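Local coordinates for protein aminopeptidase C (Lactobacillus rhamnosus, PDB 4K7C) that probably removes residues from the N-termini of peptides as a papain-like cysteine aminopeptidase of the bleomycin hydrolase type, a self-compartmentalising hexamer, at residues 263-268 against 296-301; 300-305 against 403-408; 376-381 against 399-404. One frame throughout, in Å; residues are numbered along the deposited sequence. Where two conformers were deposited one is given.

Interaction 1 of 3, residues 263-268 against 296-301; sequences IINAPT and LDIDTF
The carboxamide of Asn265 reaches across to the backbone just ahead of helix 298-310, where ND2 donates to Leu296 O at 2.8 Å. The bond lies in the carbonyl plane, on a lone pair of the oxygen, and close to the amide plane of Asn265. With CG anti to the backbone N (chi1 175°), the amide stands beside Ile298, whose N-H it cannot serve because both are donors. A water resolves this: it accepts from Asn265 ND2 and, at 2.9 Å, from Ile298 N. ND2 therefore spends its two hydrogens on Leu296 O and the water, while OD1 is taken by Lys351 NZ. The other polar backbone atom of Leu296, its N, donates to Ile264 O at 3.0 Å. This continues the parallel pairing of strands 260-264 and 293-295 for one more step, just before the chain turns into the helix. In the conformer given, one of two, Asp297 OD2 caps that helix by accepting from Thr300 N. Apart from these bonds, Phe301 presents its ring edge to the strand, with CE1 3.5 Å from Ile264 C. Ile263 sends its CG2 branch between two apolar partners, lying 3.7 Å from Phe301 CD1 and equally near Leu296 CD1. Asn265 CB touches the same ring atom of Phe301.

Interaction 2 of 3, residues 300-305 against 403-408; sequences TFKDLA and WFDQFV
Phe404, Lys302 and Phe301 carry most of this contact between helices 298-310 and 401-407. The Phe404 ring pushes its CE2 corner into the angle between the other two side chains, 3.4 Å from Lys302 CG and 3.6 Å from Phe301 CE2. Phe301 receives it at the ring edge, and Val408 CG1 reaches the same edge atom, CE2, at 3.7 Å. Val408 also lays its other methyl, CG2, over a face of the Phe404 ring, so the valine braces both aromatics. The short helical segments run at 123° to one another with their axes 11.6 Å apart, a separation bridged by these long side chains rather than by close backbone packing. Both helices belong to the papain-like fold of this peptidase family, and Val408 already begins strand 408-414, whose Val411 also touches Phe301. The aliphatic part of Lys302 runs antiparallel alongside the Phe404 side chain, then bends at chi3 (68°) and brings NZ to Asp405 OD1 at 2.8 Å. This salt bridge uses the syn lone pair of the carboxylate. A water donates to Asp405 OD2 at 2.6 Å and accepts a weak bond from the same ammonium, so that it links the two charged groups a second time. Asp401 gives NZ a second carboxylate partner. A methionine at Lys302 would probably still rest against Phe404 but leave Asp405 and Asp401 as two neighbouring carboxylates without their shared counter-charge.

Interaction 3 of 3, residues 376-381 against 399-404; sequences GKPTKW and ASDAWF
Pro378 meets Asp401 first: its ring carbon CG lies 3.4 Å from the carboxylate oxygen OD1, and its carbonyl oxygen approaches Asp401 CB. Thr379 O accepts from Asp401 N at 3.0 Å, where the second segment is leaving strand 396-400 for helix 401-407. Lys380 and Ser400 form a non-hydrogen-bonded antiparallel pair, bringing Lys380 CA within 3.2 Å of Ala399 O in a CA-H...O contact. The lysine chain extends away to the carbonyls of Ala47 and Thr49, while Ser400 OG, also hydrogen-bonded to Asp333, caps the helix by accepting from Trp403 N. Trp381 and Ala399, joined by two backbone bonds, are the adjacent hydrogen-bonded pair in the hairpin of strands 377-384 and 396-400. The indole does more. NE1 donates to Asp401 OD1 at 2.9 Å, nearly in the ring plane and on the anti lone pair, with carboxylate and indole planes only 21° apart. Over one face lies Phe404 in an offset stack, its centroid 4.3 Å from that of the Trp381 six-membered ring and the planes at 28°. Phe404 CG stands anti to its own backbone N (chi1 -172°), which carries the ring from the helix over the indole. Asp401 OD2 forms a salt bridge with Lys302, so both carboxylate oxygens are engaged. The indole is thus fixed by its N-H at one edge and by Phe404 over a face, and the lysine probably helps stabilise the negative charge of Asp401.

Interactions 1 and 2 share Phe301 on helix 298-310, and interactions 2 and 3 share Phe404 on helix 401-407, so the first and third meet where those two phenylalanine rings touch. All three are largely buried, with centres about 16 to 20 Å from the centre of the chain. Their chemistry differs with position. Where strand passes into helix, interactions 1 and 3 add backbone bonds and a side-chain N-H to their aromatic packing; helix against helix, interaction 2 has no backbone bond across it and relies on side chains alone. One lysine serves both interactions 2 and 3, and Leu304 CD1 rests against Ile263 CD1 of interaction 1.

Interaction 1 of 3, residues 263-268 against 296-301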
loop_
_atom_site.group_PDB
_atom_site.type_symbol
_atom_site.label_atom_id
_atom_site.label_comp_id
_atom_site.label_asym_id
_atom_site.label_seq_id
_atom_site.Cartn_x
_atom_site.Cartn_y
_atom_site.Cartn_z
ATOM N N ILE A 263 -25.429 33.338 18.081
ATOM C CA ILE A 263 -24.979 33.765 19.417
ATOM C C ILE A 263 -23.488 33.582 19.493
ATOM O O ILE A 263 -22.989 32.511 19.066
ATOM C CB ILE A 263 -25.751 32.962 20.446
ATOM C CG1 ILE A 263 -27.259 33.393 20.314
ATOM C CG2 ILE A 263 -25.279 33.280 21.839
ATOM C CD1 ILE A 263 -28.166 32.579 21.115
ATOM N N ILE A 264 -22.789 34.609 19.995
ATOM C CA ILE A 264 -21.316 34.495 20.180
ATOM C C ILE A 264 -20.976 34.652 21.629
ATOM O O ILE A 264 -21.810 35.125 22.416
ATOM C CB ILE A 264 -20.518 35.471 19.300
ATOM C CG1 ILE A 264 -20.790 36.953 19.614
ATOM C CG2 ILE A 264 -20.757 35.140 17.863
ATOM C CD1 ILE A 264 -19.947 37.981 18.880
ATOM N N ASN A 265 -19.743 34.237 21.995
ATOM C CA ASN A 265 -19.183 34.503 23.305
ATOM C C ASN A 265 -17.784 35.012 23.044
ATOM O O ASN A 265 -16.849 34.209 22.843
ATOM C CB ASN A 265 -19.131 33.263 24.165
ATOM C CG ASN A 265 -18.462 33.512 25.460
ATOM O OD1 ASN A 265 -17.448 32.906 25.797
ATOM N ND2 ASN A 265 -19.055 34.436 26.254
ATOM N N ALA A 266 -17.648 36.330 22.983
ATOM C CA ALA A 266 -16.411 36.975 22.728
ATOM C C ALA A 266 -16.190 37.982 23.909
ATOM O O ALA A 266 -16.752 39.097 23.909
ATOM C CB ALA A 266 -16.481 37.622 21.413
ATOM N N PRO A 267 -15.488 37.547 24.956
ATOM C CA PRO A 267 -15.495 38.263 26.218
ATOM C C PRO A 267 -14.467 39.413 26.261
ATOM O O PRO A 267 -13.690 39.543 27.199
ATOM C CB PRO A 267 -15.165 37.189 27.221
ATOM C CG PRO A 267 -14.255 36.239 26.448
ATOM C CD PRO A 267 -14.923 36.173 25.099
ATOM N N THR A 268 -14.487 40.229 25.260
ATOM C CA THR A 268 -13.500 41.285 25.116
ATOM C C THR A 268 -14.143 42.616 25.438
ATOM O O THR A 268 -15.380 42.757 25.463
ATOM C CB THR A 268 -12.849 41.259 23.734
ATOM O OG1 THR A 268 -13.833 41.292 22.710
ATOM C CG2 THR A 268 -11.935 39.997 23.592
ATOM N N LEU A 296 -23.238 36.946 24.267
ATOM C CA LEU A 296 -23.694 36.578 25.591
ATOM C C LEU A 296 -22.567 35.920 26.378
ATOM O O LEU A 296 -21.648 35.308 25.785
ATOM C CB LEU A 296 -24.830 35.584 25.487
ATOM C CG LEU A 296 -26.074 36.087 24.742
ATOM C CD1 LEU A 296 -27.055 34.955 24.665
ATOM C CD2 LEU A 296 -26.702 37.294 25.491
ATOM N N ASP A 297 -22.681 36.006 27.700
ATOM C CA ASP A 297 -21.769 35.328 28.618
ATOM C C ASP A 297 -21.841 33.810 28.417
ATOM O O ASP A 297 -22.851 33.268 27.977
ATOM C CB ASP A 297 -22.120 35.662 30.065
ATOM C CG ASP A 297 -23.384 35.022 30.498
ATOM O OD1 ASP A 297 -24.447 35.517 30.092
ATOM O OD2 ASP A 297 -23.324 34.026 31.238
ATOM N N ILE A 298 -20.781 33.133 28.794
ATOM C CA ILE A 298 -20.609 31.701 28.495
ATOM C C ILE A 298 -21.597 30.861 29.231
ATOM O O ILE A 298 -22.078 29.936 28.654
ATOM C CB ILE A 298 -19.129 31.204 28.746
ATOM C CG1 ILE A 298 -18.849 29.805 28.142
ATOM C CG2 ILE A 298 -18.828 31.196 30.235
ATOM C CD1 ILE A 298 -19.124 29.764 26.638
ATOM N N ASP A 299 -22.004 31.189 30.450
ATOM C CA ASP A 299 -23.040 30.353 31.104
ATOM C C ASP A 299 -24.409 30.343 30.373
ATOM O O ASP A 299 -25.061 29.296 30.221
ATOM C CB ASP A 299 -23.239 30.824 32.577
ATOM C CG ASP A 299 -22.021 30.473 33.460
ATOM O OD1 ASP A 299 -21.312 29.497 33.176
ATOM O OD2 ASP A 299 -21.792 31.187 34.421
ATOM N N THR A 300 -24.838 31.539 29.976
ATOM C CA THR A 300 -26.129 31.760 29.259
ATOM C C THR A 300 -26.054 31.077 27.869
ATOM O O THR A 300 -26.940 30.322 27.470
ATOM C CB THR A 300 -26.383 33.263 29.046
ATOM O OG1 THR A 300 -26.344 34.016 30.304
ATOM C CG2 THR A 300 -27.702 33.508 28.347
ATOM N N PHE A 301 -24.901 31.245 27.232
ATOM C CA PHE A 301 -24.619 30.635 25.906
ATOM C C PHE A 301 -24.795 29.137 26.041
ATOM O O PHE A 301 -25.518 28.489 25.237
ATOM C CB PHE A 301 -23.139 31.069 25.581
ATOM C CG PHE A 301 -22.581 30.635 24.285
ATOM C CD1 PHE A 301 -22.315 31.583 23.289
ATOM C CD2 PHE A 301 -22.084 29.346 24.131
ATOM C CE1 PHE A 301 -21.685 31.248 22.118
ATOM C CE2 PHE A 301 -21.494 28.981 22.938
ATOM C CZ PHE A 301 -21.237 29.912 21.933
HETATM O O HOH W 1 -18.488 34.829 29.270
#

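Interaction 2 of 3, residues 300-305 against 403-408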
loop_
_atom_site.group_PDB
_atom_site.type_symbol
_atom_site.label_atom_id
_atom_site.label_comp_id
_atom_site.label_asym_id
_atom_site.label_seq_id
_atom_site.Cartn_x
_atom_site.Cartn_y
_atom_site.Cartn_z
ATOM N N THR A 300 -24.838 31.539 29.976
ATOM C CA THR A 300 -26.129 31.760 29.259
ATOM C C THR A 300 -26.054 31.077 27.869
ATOM O O THR A 300 -26.940 30.322 27.470
ATOM C CB THR A 300 -26.383 33.263 29.046
ATOM O OG1 THR A 300 -26.344 34.016 30.304
ATOM C CG2 THR A 300 -27.702 33.508 28.347
ATOM N N PHE A 301 -24.901 31.245 27.232
ATOM C CA PHE A 301 -24.619 30.635 25.906
ATOM C C PHE A 301 -24.795 29.137 26.041
ATOM O O PHE A 301 -25.518 28.489 25.237
ATOM C CB PHE A 301 -23.139 31.069 25.581
ATOM C CG PHE A 301 -22.581 30.635 24.285
ATOM C CD1 PHE A 301 -22.315 31.583 23.289
ATOM C CD2 PHE A 301 -22.084 29.346 24.131
ATOM C CE1 PHE A 301 -21.685 31.248 22.118
ATOM C CE2 PHE A 301 -21.494 28.981 22.938
ATOM C CZ PHE A 301 -21.237 29.912 21.933
ATOM N N LYS A 302 -24.076 28.545 27.009
ATOM C CA LYS A 302 -24.149 27.092 27.185
ATOM C C LYS A 302 -25.545 26.598 27.594
ATOM O O LYS A 302 -26.020 25.532 27.161
ATOM C CB LYS A 302 -23.112 26.633 28.223
ATOM C CG LYS A 302 -21.726 26.536 27.681
ATOM C CD LYS A 302 -20.622 26.614 28.751
ATOM C CE LYS A 302 -20.627 25.417 29.639
ATOM N NZ LYS A 302 -19.692 25.476 30.778
ATOM N N ASP A 303 -26.202 27.328 28.508
ATOM C CA ASP A 303 -27.584 26.929 28.907
ATOM C C ASP A 303 -28.571 26.896 27.768
ATOM O O ASP A 303 -29.365 26.003 27.704
ATOM C CB ASP A 303 -28.116 27.864 29.969
ATOM C CG ASP A 303 -27.460 27.620 31.338
ATOM O OD1 ASP A 303 -26.861 26.536 31.569
ATOM O OD2 ASP A 303 -27.616 28.523 32.190
ATOM N N LEU A 304 -28.445 27.837 26.812
ATOM C CA LEU A 304 -29.236 27.785 25.570
ATOM C C LEU A 304 -28.970 26.600 24.710
ATOM O O LEU A 304 -29.887 25.953 24.227
ATOM C CB LEU A 304 -29.008 29.042 24.720
ATOM C CG LEU A 304 -29.421 30.378 25.374
ATOM C CD1 LEU A 304 -28.920 31.527 24.633
ATOM C CD2 LEU A 304 -30.934 30.505 25.529
ATOM N N ALA A 305 -27.675 26.246 24.545
ATOM C CA ALA A 305 -27.360 25.035 23.819
ATOM C C ALA A 305 -27.952 23.795 24.422
ATOM O O ALA A 305 -28.483 22.954 23.695
ATOM C CB ALA A 305 -25.836 24.874 23.624
ATOM N N TRP A 403 -12.960 22.628 27.445
ATOM C CA TRP A 403 -12.640 22.980 26.095
ATOM C C TRP A 403 -13.696 23.891 25.494
ATOM O O TRP A 403 -13.354 24.842 24.841
ATOM C CB TRP A 403 -12.442 21.730 25.198
ATOM C CG TRP A 403 -11.759 21.995 23.862
ATOM C CD1 TRP A 403 -10.427 21.845 23.576
ATOM C CD2 TRP A 403 -12.372 22.435 22.633
ATOM N NE1 TRP A 403 -10.181 22.121 22.251
ATOM C CE2 TRP A 403 -11.361 22.483 21.655
ATOM C CE3 TRP A 403 -13.667 22.799 22.291
ATOM C CZ2 TRP A 403 -11.586 22.902 20.352
ATOM C CZ3 TRP A 403 -13.903 23.171 20.960
ATOM C CH2 TRP A 403 -12.867 23.235 20.023
ATOM N N PHE A 404 -14.945 23.543 25.675
ATOM C CA PHE A 404 -16.095 24.351 25.129
ATOM C C PHE A 404 -15.956 25.798 25.681
ATOM O O PHE A 404 -16.015 26.764 24.937
ATOM C CB PHE A 404 -17.377 23.696 25.679
ATOM C CG PHE A 404 -18.630 24.234 25.098
ATOM C CD1 PHE A 404 -19.379 23.420 24.288
ATOM C CD2 PHE A 404 -19.037 25.574 25.282
ATOM C CE1 PHE A 404 -20.555 23.880 23.708
ATOM C CE2 PHE A 404 -20.245 26.037 24.694
ATOM C CZ PHE A 404 -20.983 25.150 23.923
ATOM N N ASP A 405 -15.705 25.930 26.970
ATOM C CA ASP A 405 -15.538 27.265 27.587
ATOM C C ASP A 405 -14.531 28.121 26.892
ATOM O O ASP A 405 -14.686 29.319 26.721
ATOM C CB ASP A 405 -15.203 27.164 29.099
ATOM C CG ASP A 405 -16.354 26.671 29.942
ATOM O OD1 ASP A 405 -17.483 26.505 29.431
ATOM O OD2 ASP A 405 -16.125 26.397 31.144
ATOM N N GLN A 406 -13.405 27.518 26.555
ATOM C CA GLN A 406 -12.330 28.262 26.013
ATOM C C GLN A 406 -12.433 28.486 24.520
ATOM O O GLN A 406 -12.090 29.553 24.028
ATOM C CB GLN A 406 -10.978 27.536 26.264
ATOM C CG GLN A 406 -10.423 27.377 27.675
ATOM C CD GLN A 406 -10.448 28.665 28.452
ATOM O OE1 GLN A 406 -10.038 29.740 28.001
ATOM N NE2 GLN A 406 -10.956 28.558 29.615
ATOM N N PHE A 407 -12.870 27.465 23.758
ATOM C CA PHE A 407 -12.623 27.441 22.347
ATOM C C PHE A 407 -13.866 27.445 21.443
ATOM O O PHE A 407 -13.734 27.536 20.220
ATOM C CB PHE A 407 -11.668 26.278 21.919
ATOM C CG PHE A 407 -10.339 26.366 22.593
ATOM C CD1 PHE A 407 -9.560 27.516 22.458
ATOM C CD2 PHE A 407 -9.936 25.427 23.497
ATOM C CE1 PHE A 407 -8.324 27.622 23.122
ATOM C CE2 PHE A 407 -8.715 25.538 24.170
ATOM C CZ PHE A 407 -7.916 26.648 23.973
ATOM N N VAL A 408 -15.028 27.371 22.050
ATOM C CA VAL A 408 -16.267 27.606 21.286
ATOM C C VAL A 408 -16.648 29.093 21.343
ATOM O O VAL A 408 -16.746 29.671 22.468
ATOM C CB VAL A 408 -17.402 26.793 21.827
ATOM C CG1 VAL A 408 -18.806 27.139 21.148
ATOM C CG2 VAL A 408 -17.110 25.316 21.696
HETATM O O HOH W 2 -17.849 27.086 32.951
#

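Interaction 3 of 3, residues 376-381 against 399-404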
loop_
_atom_site.group_PDB
_atom_site.type_symbol
_atom_site.label_atom_id
_atom_site.label_comp_id
_atom_site.label_asym_id
_atom_site.label_seq_id
_atom_site.Cartn_x
_atom_site.Cartn_y
_atom_site.Cartn_z
ATOM N N GLY A 376 -26.375 17.742 37.004
ATOM C CA GLY A 376 -26.997 18.902 36.333
ATOM C C GLY A 376 -26.031 19.803 35.594
ATOM O O GLY A 376 -26.439 20.836 35.118
ATOM N N LYS A 377 -24.738 19.460 35.523
ATOM C CA LYS A 377 -23.749 20.308 34.801
ATOM C C LYS A 377 -23.140 19.522 33.609
ATOM O O LYS A 377 -22.959 18.328 33.683
ATOM C CB LYS A 377 -22.627 20.709 35.733
ATOM C CG LYS A 377 -23.136 21.565 36.920
ATOM C CD LYS A 377 -22.120 22.652 37.304
ATOM C CE LYS A 377 -22.656 23.519 38.428
ATOM N NZ LYS A 377 -24.028 24.035 38.100
ATOM N N PRO A 378 -22.805 20.234 32.525
ATOM C CA PRO A 378 -22.255 19.528 31.363
ATOM C C PRO A 378 -20.817 19.089 31.600
ATOM O O PRO A 378 -20.017 19.882 32.118
ATOM C CB PRO A 378 -22.321 20.590 30.289
ATOM C CG PRO A 378 -22.290 21.890 31.023
ATOM C CD PRO A 378 -23.184 21.591 32.192
ATOM N N THR A 379 -20.472 17.840 31.293
ATOM C CA THR A 379 -19.030 17.441 31.402
ATOM C C THR A 379 -18.325 17.336 30.041
ATOM O O THR A 379 -17.085 17.453 29.955
ATOM C CB THR A 379 -18.952 16.109 32.184
ATOM O OG1 THR A 379 -19.711 15.125 31.498
ATOM C CG2 THR A 379 -19.496 16.288 33.591
ATOM N N LYS A 380 -19.131 16.996 29.035
ATOM C CA LYS A 380 -18.672 16.725 27.700
ATOM C C LYS A 380 -19.852 16.791 26.723
ATOM O O LYS A 380 -20.981 16.660 27.125
ATOM C CB LYS A 380 -17.927 15.386 27.557
ATOM C CG LYS A 380 -18.623 14.190 28.095
ATOM C CD LYS A 380 -17.698 13.003 28.337
ATOM C CE LYS A 380 -18.443 11.777 28.855
ATOM N NZ LYS A 380 -17.384 10.765 29.097
ATOM N N TRP A 381 -19.502 17.103 25.463
ATOM C CA TRP A 381 -20.439 17.422 24.405
ATOM C C TRP A 381 -20.103 16.513 23.240
ATOM O O TRP A 381 -18.907 16.249 22.914
ATOM C CB TRP A 381 -20.242 18.849 23.940
ATOM C CG TRP A 381 -20.422 19.875 25.044
ATOM C CD1 TRP A 381 -19.495 20.233 25.963
ATOM C CD2 TRP A 381 -21.545 20.747 25.227
ATOM N NE1 TRP A 381 -20.025 21.192 26.840
ATOM C CE2 TRP A 381 -21.285 21.515 26.392
ATOM C CE3 TRP A 381 -22.830 20.853 24.597
ATOM C CZ2 TRP A 381 -22.200 22.432 26.900
ATOM C CZ3 TRP A 381 -23.707 21.802 25.062
ATOM C CH2 TRP A 381 -23.408 22.561 26.219
ATOM N N ALA A 399 -16.062 16.877 23.062
ATOM C CA ALA A 399 -15.424 18.100 23.536
ATOM C C ALA A 399 -15.701 18.191 25.019
ATOM O O ALA A 399 -16.878 17.999 25.443
ATOM C CB ALA A 399 -15.984 19.332 22.886
ATOM N N SER A 400 -14.648 18.404 25.817
ATOM C CA SER A 400 -14.838 18.550 27.233
ATOM C C SER A 400 -15.526 19.918 27.491
ATOM O O SER A 400 -15.434 20.855 26.691
ATOM C CB SER A 400 -13.502 18.469 28.053
ATOM O OG SER A 400 -12.700 19.600 27.824
ATOM N N ASP A 401 -16.191 20.020 28.647
ATOM C CA ASP A 401 -16.820 21.278 29.004
ATOM C C ASP A 401 -15.748 22.378 29.170
ATOM O O ASP A 401 -15.942 23.531 28.763
ATOM C CB ASP A 401 -17.669 21.114 30.261
ATOM C CG ASP A 401 -18.653 22.251 30.373
ATOM O OD1 ASP A 401 -19.341 22.429 29.381
ATOM O OD2 ASP A 401 -18.632 23.008 31.385
ATOM N N ALA A 402 -14.553 22.044 29.712
ATOM C CA ALA A 402 -13.495 23.067 29.751
ATOM C C ALA A 402 -13.063 23.565 28.400
ATOM O O ALA A 402 -12.743 24.764 28.223
ATOM C CB ALA A 402 -12.302 22.555 30.578
ATOM N N TRP A 403 -12.960 22.628 27.445
ATOM C CA TRP A 403 -12.640 22.980 26.095
ATOM C C TRP A 403 -13.696 23.891 25.494
ATOM O O TRP A 403 -13.354 24.842 24.841
ATOM C CB TRP A 403 -12.442 21.730 25.198
ATOM C CG TRP A 403 -11.759 21.995 23.862
ATOM C CD1 TRP A 403 -10.427 21.845 23.576
ATOM C CD2 TRP A 403 -12.372 22.435 22.633
ATOM N NE1 TRP A 403 -10.181 22.121 22.251
ATOM C CE2 TRP A 403 -11.361 22.483 21.655
ATOM C CE3 TRP A 403 -13.667 22.799 22.291
ATOM C CZ2 TRP A 403 -11.586 22.902 20.352
ATOM C CZ3 TRP A 403 -13.903 23.171 20.960
ATOM C CH2 TRP A 403 -12.867 23.235 20.023
ATOM N N PHE A 404 -14.945 23.543 25.675
ATOM C CA PHE A 404 -16.095 24.351 25.129
ATOM C C PHE A 404 -15.956 25.798 25.681
ATOM O O PHE A 404 -16.015 26.764 24.937
ATOM C CB PHE A 404 -17.377 23.696 25.679
ATOM C CG PHE A 404 -18.630 24.234 25.098
ATOM C CD1 PHE A 404 -19.379 23.420 24.288
ATOM C CD2 PHE A 404 -19.037 25.574 25.282
ATOM C CE1 PHE A 404 -20.555 23.880 23.708
ATOM C CE2 PHE A 404 -20.245 26.037 24.694
ATOM C CZ PHE A 404 -20.983 25.150 23.923
#